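PDB 3BKW: S-adenosylmethionine dependent methyltransferase, which probably transfers methyl groups from S-adenosylmethionine to an acceptor, as expected of a class I, Rossmann-like methyltransferase. Local coordinates for residues L198-L201 / I202-G205. Numbering follows the deposited sequence.
Sequences LNAL and IRSG. With EDO (1,2-ethanediol), chain G.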
loop_
_atom_site.group_PDB
_atom_site.type_symbol
_atom_site.label_atom_id
_atom_site.label_comp_id
_atom_site.label_asym_id
_atom_site.label_seq_id
_atom_site.Cartn_x
_atom_site.Cartn_y
_atom_site.Cartn_z
ATOM N N LEU A 198 4.882 -4.338 -2.441
ATOM C CA LEU A 198 5.652 -3.100 -2.549
ATOM C C LEU A 198 7.089 -3.260 -2.073
ATOM O O LEU A 198 8.028 -2.768 -2.716
ATOM C CB LEU A 198 4.965 -1.960 -1.812
ATOM C CG LEU A 198 3.554 -1.601 -2.311
ATOM C CD1 LEU A 198 2.982 -0.471 -1.444
ATOM C CD2 LEU A 198 3.503 -1.254 -3.779
ATOM N N ASN A 199 7.273 -3.963 -0.958
ATOM C CA ASN A 199 8.627 -4.214 -0.441
ATOM C C ASN A 199 9.474 -5.024 -1.426
ATOM O O ASN A 199 10.652 -4.753 -1.598
ATOM C CB ASN A 199 8.557 -4.935 0.893
ATOM C CG ASN A 199 7.996 -4.072 2.006
ATOM O OD1 ASN A 199 7.951 -2.840 1.903
ATOM N ND2 ASN A 199 7.609 -4.720 3.102
ATOM N N ALA A 200 8.838 -5.980 -2.105
ATOM C CA ALA A 200 9.507 -6.788 -3.132
ATOM C C ALA A 200 9.937 -5.933 -4.330
ATOM O O ALA A 200 11.047 -6.097 -4.845
ATOM C CB ALA A 200 8.621 -7.933 -3.565
ATOM N N LEU A 201 9.086 -4.994 -4.746
ATOM C CA LEU A 201 9.472 -4.035 -5.787
ATOM C C LEU A 201 10.670 -3.199 -5.368
ATOM O O LEU A 201 11.615 -3.044 -6.124
ATOM C CB LEU A 201 8.309 -3.111 -6.137
ATOM C CG LEU A 201 7.171 -3.710 -6.970
ATOM C CD1 LEU A 201 5.937 -2.790 -6.961
ATOM C CD2 LEU A 201 7.653 -3.938 -8.390
ATOM N N ILE A 202 10.620 -2.688 -4.143
ATOM C CA ILE A 202 11.694 -1.826 -3.611
ATOM C C ILE A 202 13.021 -2.601 -3.522
ATOM O O ILE A 202 14.053 -2.129 -4.011
ATOM C CB ILE A 202 11.274 -1.221 -2.235
ATOM C CG1 ILE A 202 10.121 -0.228 -2.409
ATOM C CG2 ILE A 202 12.454 -0.479 -1.546
ATOM C CD1 ILE A 202 9.427 0.108 -1.088
ATOM N N ARG A 203 12.975 -3.811 -2.955
ATOM C CA ARG A 203 14.168 -4.678 -2.836
ATOM C C ARG A 203 14.749 -5.041 -4.223
ATOM O O ARG A 203 15.964 -5.214 -4.371
ATOM C CB ARG A 203 13.804 -5.952 -2.058
ATOM C CG ARG A 203 14.935 -6.827 -1.596
ATOM C CD ARG A 203 14.425 -8.022 -0.764
ATOM N NE ARG A 203 13.606 -7.594 0.387
ATOM C CZ ARG A 203 12.266 -7.644 0.517
ATOM N NH1 ARG A 203 11.452 -8.182 -0.412
ATOM N NH2 ARG A 203 11.720 -7.171 1.648
ATOM N N SER A 204 13.866 -5.144 -5.214
ATOM C CA SER A 204 14.228 -5.429 -6.608
ATOM C C SER A 204 14.829 -4.229 -7.373
ATOM O O SER A 204 15.276 -4.401 -8.507
ATOM C CB SER A 204 13.018 -6.015 -7.359
ATOM O OG SER A 204 12.626 -7.259 -6.786
ATOM N N GLY A 205 14.830 -3.035 -6.780
ATOM C CA GLY A 205 15.420 -1.827 -7.374
ATOM C C GLY A 205 14.476 -0.742 -7.855
ATOM O O GLY A 205 14.943 0.288 -8.360
HETATM C C1 EDO G . 13.116 -4.010 1.263
HETATM O O1 EDO G . 12.451 -3.592 0.069
HETATM C C2 EDO G . 12.158 -3.896 2.442
HETATM O O2 EDO G . 11.597 -2.589 2.447
#
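The R203 guanidinium lays one face over the carbonyl oxygen of N199, which sits 3.7 Å above its plane and toward the rim; O1 of a bound 1,2-ethanediol shares that face. A200 CA lies oblique to the group, 3.6 Å from R203 NH1. The arginine chain, extended at first, bends at chi3 (-56°) and folds back along the helix. N199 O is gripped twice, by R203 N (2.9 Å from N199 O) and by the diol hydroxyl (EDO O1 to N199 O, 2.7 Å). The N199 amide turns to the second subunit, where ND2 bonds to V211 O. One residue earlier, I202 N closes on L198 O at 3.0 Å, and I202 CG1 packs beside the same oxygen. In the last turn A200 O takes S204 N (3.0 Å) and S204 OG (2.8 Å), which arrive from opposite faces of the carbonyl plane. Replacing the serine by alanine is likely to leave one face of that carbonyl without its donor. L201 packs on F127 of helix 123-133 and on I208 and V239 of the sheet. G205, with positive phi (109°), bonds from N to I202 O (3.0 Å), closing the turn in a Schellman motif that leads into strand 207-213, outermost within the chain in the Rossmann-like sheet.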